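Local coordinates for protein putative cytochrome P450 YjiB (Bacillus subtilis subsp. subtilis, PDB 4RM4) that probably acts as a heme-dependent monooxygenase of the cytochrome P450 family, inserting one atom of molecular oxygen into organic substrates, at residues A251-L256 / Y387-F392; K58-K63 / V310-A315. All coordinates share one frame; numbering follows the deposited sequence.

Contact 1: residues A251-L256 / Y387-F392; sequences AMYSIL and YGLKSF
Phe392 pushes the far end of its ring against the helix turn carrying Met252, Tyr253 and Leu256, and this ring takes part in all but one of the residue contacts. With CG anti to the backbone N (chi1 -176°), it extends straight from the strand to the helix. The aliphatic contacts come at the ring's outer atoms: Leu256 CD1 lies 3.7 Å from Phe392 CZ, and Met252 CB is 3.9 Å from Phe392 CE2, both approaching obliquely. The rest of the Met252 chain, bent at chi2 and chi3, leaves the ring, and the side chain also touches Leu363 and Leu366 of helix 352-369. Backbone takes part as well, for Tyr253 N stands at the ring edge, near its plane, 3.5 Å from Phe392 CE2.

The aromatic pair is neither a stack nor a T-shape. The Tyr253 and Phe392 rings have centroids 5.7 Å apart and planes inclined at 56°, and Tyr253 CD1 comes within 3.9 Å of Phe392 CZ. Leu389 adds a looser touch, its CD1 4.4 Å from Tyr253 CD1. On the strand side, Ile378 of the adjacent strand 374-380 touches Tyr253, Leu389 and Phe392, while Tyr24 meets the Tyr253 ring edge-to-face.

Two hydrogen bonds fix the 387-392 backbone nearby: Asn250 ND2 to Tyr387 O, and Phe392 N to Asp130 OD2. The chemistry across the contact is thus apolar and aromatic, implying that shape and burial, rather than directional bonds, join the end of the long helix 226-257 to the three-stranded antiparallel sheet that holds the chain's last strand, 389-395.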
loop_
_atom_site.group_PDB
_atom_site.type_symbol
_atom_site.label_atom_id
_atom_site.label_comp_id
_atom_site.label_asym_id
_atom_site.label_seq_id
_atom_site.Cartn_x
_atom_site.Cartn_y
_atom_site.Cartn_z
ATOM N N ALA A 251 11.409 3.458 -1.092
ATOM C CA ALA A 251 12.044 3.890 -2.347
ATOM C C ALA A 251 13.229 4.817 -2.085
ATOM O O ALA A 251 14.302 4.665 -2.671
ATOM C CB ALA A 251 11.027 4.586 -3.247
ATOM N N MET A 252 13.044 5.785 -1.200
ATOM C CA MET A 252 14.161 6.657 -0.862
ATOM C C MET A 252 15.311 5.891 -0.227
ATOM O O MET A 252 16.485 6.204 -0.475
ATOM C CB MET A 252 13.738 7.786 0.064
ATOM C CG MET A 252 13.026 8.930 -0.616
ATOM S SD MET A 252 13.905 9.498 -2.083
ATOM C CE MET A 252 15.622 9.500 -1.541
ATOM N N TYR A 253 14.990 4.909 0.613
ATOM C CA TYR A 253 16.037 4.125 1.267
ATOM C C TYR A 253 16.808 3.359 0.212
ATOM O O TYR A 253 18.044 3.373 0.208
ATOM C CB TYR A 253 15.465 3.146 2.301
ATOM C CG TYR A 253 16.520 2.442 3.130
ATOM C CD1 TYR A 253 16.940 2.967 4.353
ATOM C CD2 TYR A 253 17.086 1.249 2.705
ATOM C CE1 TYR A 253 17.893 2.321 5.117
ATOM C CE2 TYR A 253 18.030 0.595 3.462
ATOM C CZ TYR A 253 18.436 1.138 4.661
ATOM O OH TYR A 253 19.391 0.488 5.402
ATOM N N SER A 254 16.080 2.692 -0.684
ATOM C CA SER A 254 16.724 1.917 -1.746
ATOM C C SER A 254 17.584 2.810 -2.627
ATOM O O SER A 254 18.699 2.427 -3.027
ATOM C CB SER A 254 15.682 1.195 -2.601
ATOM O OG SER A 254 14.841 0.379 -1.806
ATOM N N ILE A 255 17.072 3.998 -2.928
ATOM C CA ILE A 255 17.810 4.957 -3.753
ATOM C C ILE A 255 19.118 5.399 -3.084
ATOM O O ILE A 255 20.165 5.443 -3.730
ATOM C CB ILE A 255 16.942 6.176 -4.150
ATOM C CG1 ILE A 255 15.972 5.779 -5.264
ATOM C CG2 ILE A 255 17.820 7.337 -4.634
ATOM C CD1 ILE A 255 14.697 6.710 -5.398
ATOM N N LEU A 256 19.055 5.721 -1.795
ATOM C CA LEU A 256 20.240 6.159 -1.058
ATOM C C LEU A 256 21.256 5.049 -0.891
ATOM O O LEU A 256 22.461 5.306 -0.859
ATOM C CB LEU A 256 19.862 6.682 0.335
ATOM C CG LEU A 256 18.987 7.929 0.433
ATOM C CD1 LEU A 256 18.822 8.330 1.904
ATOM C CD2 LEU A 256 19.601 9.059 -0.388
ATOM N N TYR A 387 5.733 -3.804 5.639
ATOM C CA TYR A 387 7.165 -3.581 5.428
ATOM C C TYR A 387 7.460 -2.100 5.212
ATOM O O TYR A 387 7.130 -1.538 4.174
ATOM C CB TYR A 387 7.713 -4.411 4.257
ATOM C CG TYR A 387 9.213 -4.256 4.108
ATOM C CD1 TYR A 387 10.089 -4.872 5.002
ATOM C CD2 TYR A 387 9.745 -3.450 3.117
ATOM C CE1 TYR A 387 11.471 -4.706 4.885
ATOM C CE2 TYR A 387 11.107 -3.291 2.982
ATOM C CZ TYR A 387 11.968 -3.911 3.870
ATOM O OH TYR A 387 13.319 -3.733 3.723
ATOM N N GLY A 388 8.094 -1.466 6.191
ATOM C CA GLY A 388 8.425 -0.060 6.069
ATOM C C GLY A 388 9.120 0.475 7.301
ATOM O O GLY A 388 9.595 -0.299 8.125
ATOM N N LEU A 389 9.160 1.798 7.416
ATOM C CA LEU A 389 9.938 2.487 8.433
ATOM C C LEU A 389 9.063 3.375 9.327
ATOM O O LEU A 389 8.187 4.088 8.844
ATOM C CB LEU A 389 11.020 3.349 7.757
ATOM C CG LEU A 389 12.069 2.594 6.935
ATOM C CD1 LEU A 389 12.991 3.560 6.242
ATOM C CD2 LEU A 389 12.839 1.660 7.853
ATOM N N LYS A 390 9.307 3.297 10.632
ATOM C CA LYS A 390 8.693 4.188 11.609
ATOM C C LYS A 390 9.390 5.554 11.575
ATOM O O LYS A 390 8.773 6.605 11.783
ATOM C CB LYS A 390 8.823 3.579 13.007
ATOM C CG LYS A 390 8.164 4.403 14.110
ATOM C CD LYS A 390 8.661 3.991 15.498
ATOM C CE LYS A 390 8.056 4.877 16.586
ATOM N NZ LYS A 390 8.136 6.320 16.222
ATOM N N SER A 391 10.689 5.523 11.305
ATOM C CA SER A 391 11.477 6.743 11.210
ATOM C C SER A 391 12.632 6.507 10.260
ATOM O O SER A 391 13.147 5.395 10.172
ATOM C CB SER A 391 11.998 7.179 12.584
ATOM O OG SER A 391 12.938 6.250 13.071
ATOM N N PHE A 392 13.021 7.569 9.563
ATOM C CA PHE A 392 14.049 7.526 8.530
ATOM C C PHE A 392 14.783 8.873 8.578
ATOM O O PHE A 392 14.401 9.854 7.921
ATOM C CB PHE A 392 13.384 7.259 7.168
ATOM C CG PHE A 392 14.340 7.087 6.018
ATOM C CD1 PHE A 392 15.714 7.138 6.205
ATOM C CD2 PHE A 392 13.848 6.872 4.738
ATOM C CE1 PHE A 392 16.583 6.992 5.135
ATOM C CE2 PHE A 392 14.710 6.716 3.654
ATOM C CZ PHE A 392 16.081 6.780 3.856
#

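Contact 2: residues K58-K63 / V310-A315; sequences KVVGDK and VLAFVA
Helix 53-61 packs on the mixed beta sheet of the P450 fold, and its last turn meets strand 309-312 and the start of helix 314-317 here, beside the heme. Val59 and Val60 supply the helix side; Val310, Ala312 and Val314, the first residue of the helix after the strand, supply the other. Val59 CG1, placed anti to the backbone N (chi1 170°), reaches between two strand residues, lying 3.9 Å from Val310 CG1 and 4.1 Å from Ala312 CB. Val60 uses its other branch: CG2 is 3.7 Å from Ala312 CB and, more loosely, 4.5 Å from Val314 CG1. The Ala312 methyl therefore meets both valines; the Val59 and Ala312 CA atoms are 6.8 Å apart, a close approach consistent with this small side chain.

On the helix, Lys58 NZ forms a 2.8 Å salt bridge with Asp62 OD2, coming in almost in line with that carboxylate C-O bond. Arg291 NH2 hydrogen-bonds to Val60 O, tying this helix end to the neighbouring strand 289-293. The Val60 side chain lies about 4 Å from the bound heme. All five touching residues are buried, forming the apolar packing of helix on strand and following helix in a P450 beta domain, at the margin of its heme pocket.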
loop_
_atom_site.group_PDB
_atom_site.type_symbol
_atom_site.label_atom_id
_atom_site.label_comp_id
_atom_site.label_asym_id
_atom_site.label_seq_id
_atom_site.Cartn_x
_atom_site.Cartn_y
_atom_site.Cartn_z
ATOM N N LYS A 58 -0.041 -17.501 -8.678
ATOM C CA LYS A 58 -1.194 -18.377 -8.871
ATOM C C LYS A 58 -2.188 -18.263 -7.714
ATOM O O LYS A 58 -3.393 -18.127 -7.942
ATOM C CB LYS A 58 -0.759 -19.834 -9.033
ATOM C CG LYS A 58 -1.951 -20.800 -9.056
ATOM C CD LYS A 58 -1.604 -22.136 -9.714
ATOM C CE LYS A 58 -2.826 -23.061 -9.770
ATOM N NZ LYS A 58 -3.898 -22.533 -10.657
ATOM N N VAL A 59 -1.693 -18.336 -6.478
ATOM C CA VAL A 59 -2.570 -18.217 -5.306
ATOM C C VAL A 59 -3.363 -16.904 -5.361
ATOM O O VAL A 59 -4.578 -16.886 -5.235
ATOM C CB VAL A 59 -1.777 -18.302 -3.970
ATOM C CG1 VAL A 59 -2.656 -17.928 -2.758
ATOM C CG2 VAL A 59 -1.162 -19.709 -3.789
ATOM N N VAL A 60 -2.643 -15.818 -5.594
ATOM C CA VAL A 60 -3.190 -14.475 -5.523
ATOM C C VAL A 60 -4.180 -14.234 -6.645
ATOM O O VAL A 60 -5.207 -13.612 -6.437
ATOM C CB VAL A 60 -2.039 -13.440 -5.550
ATOM C CG1 VAL A 60 -2.557 -12.012 -5.813
ATOM C CG2 VAL A 60 -1.249 -13.533 -4.235
ATOM N N GLY A 61 -3.896 -14.776 -7.824
ATOM C CA GLY A 61 -4.724 -14.515 -8.990
ATOM C C GLY A 61 -5.860 -15.488 -9.250
ATOM O O GLY A 61 -6.819 -15.168 -9.970
ATOM N N ASP A 62 -5.770 -16.683 -8.679
ATOM C CA ASP A 62 -6.716 -17.722 -9.045
ATOM C C ASP A 62 -7.984 -17.563 -8.208
ATOM O O ASP A 62 -8.114 -18.164 -7.147
ATOM C CB ASP A 62 -6.081 -19.102 -8.853
ATOM C CG ASP A 62 -6.911 -20.221 -9.462
ATOM O OD1 ASP A 62 -8.153 -20.115 -9.454
ATOM O OD2 ASP A 62 -6.313 -21.203 -9.955
ATOM N N LYS A 63 -8.907 -16.731 -8.682
ATOM C CA LYS A 63 -10.141 -16.478 -7.951
ATOM C C LYS A 63 -11.015 -17.725 -7.850
ATOM O O LYS A 63 -11.779 -17.875 -6.903
ATOM C CB LYS A 63 -10.932 -15.316 -8.569
ATOM C CG LYS A 63 -11.485 -15.588 -9.962
ATOM C CD LYS A 63 -12.219 -14.379 -10.518
ATOM C CE LYS A 63 -12.766 -14.651 -11.912
ATOM N NZ LYS A 63 -11.677 -14.956 -12.868
ATOM N N VAL A 310 -3.884 -19.633 3.353
ATOM C CA VAL A 310 -2.599 -19.563 2.655
ATOM C C VAL A 310 -2.054 -18.143 2.699
ATOM O O VAL A 310 -2.775 -17.191 2.415
ATOM C CB VAL A 310 -2.739 -19.957 1.169
ATOM C CG1 VAL A 310 -1.398 -19.832 0.452
ATOM C CG2 VAL A 310 -3.303 -21.379 1.037
ATOM N N LEU A 311 -0.789 -18.008 3.082
ATOM C CA LEU A 311 -0.097 -16.726 3.043
ATOM C C LEU A 311 0.809 -16.669 1.802
ATOM O O LEU A 311 1.726 -17.467 1.656
ATOM C CB LEU A 311 0.724 -16.530 4.319
ATOM C CG LEU A 311 -0.050 -16.454 5.638
ATOM C CD1 LEU A 311 0.934 -16.396 6.805
ATOM C CD2 LEU A 311 -0.977 -15.239 5.660
ATOM N N ALA A 312 0.542 -15.725 0.903
ATOM C CA ALA A 312 1.312 -15.612 -0.330
ATOM C C ALA A 312 2.240 -14.409 -0.187
ATOM O O ALA A 312 1.785 -13.271 -0.158
ATOM C CB ALA A 312 0.375 -15.452 -1.525
ATOM N N PHE A 313 3.529 -14.682 -0.050
ATOM C CA PHE A 313 4.540 -13.651 0.164
ATOM C C PHE A 313 4.990 -12.954 -1.113
ATOM O O PHE A 313 5.969 -13.347 -1.735
ATOM C CB PHE A 313 5.748 -14.263 0.909
ATOM C CG PHE A 313 5.473 -14.516 2.360
ATOM C CD1 PHE A 313 5.819 -13.576 3.319
ATOM C CD2 PHE A 313 4.827 -15.677 2.770
ATOM C CE1 PHE A 313 5.525 -13.785 4.659
ATOM C CE2 PHE A 313 4.542 -15.896 4.110
ATOM C CZ PHE A 313 4.886 -14.957 5.053
ATOM N N VAL A 314 4.254 -11.923 -1.515
ATOM C CA VAL A 314 4.600 -11.175 -2.705
ATOM C C VAL A 314 5.979 -10.528 -2.540
ATOM O O VAL A 314 6.701 -10.354 -3.511
ATOM C CB VAL A 314 3.521 -10.126 -3.086
ATOM C CG1 VAL A 314 2.197 -10.817 -3.478
ATOM C CG2 VAL A 314 3.293 -9.149 -1.958
ATOM N N ALA A 315 6.378 -10.240 -1.309
ATOM C CA ALA A 315 7.716 -9.693 -1.100
ATOM C C ALA A 315 8.782 -10.690 -1.511
ATOM O O ALA A 315 9.806 -10.298 -2.061
ATOM C CB ALA A 315 7.926 -9.252 0.334
#

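How the contacts relate
Contacts 1 and 2 lie in different parts of one P450 fold, their centres 25 Å apart and their nearest atoms about 6 Å apart without touching. Their segments alternate along the chain: 58-63, 251-256, 310-315, then 387-392. Each sets a helix against a sheet, the antiparallel three-stranded one in contact 1 and the mixed five-stranded one in contact 2. Their relation to the cofactor differs. Contact 2 borders the heme, and the side chain of its Val60 is about 10 Å from that of Cys349, the probable axial ligand, whereas the side chain of Met252 in contact 1 is about 13 Å from the heme.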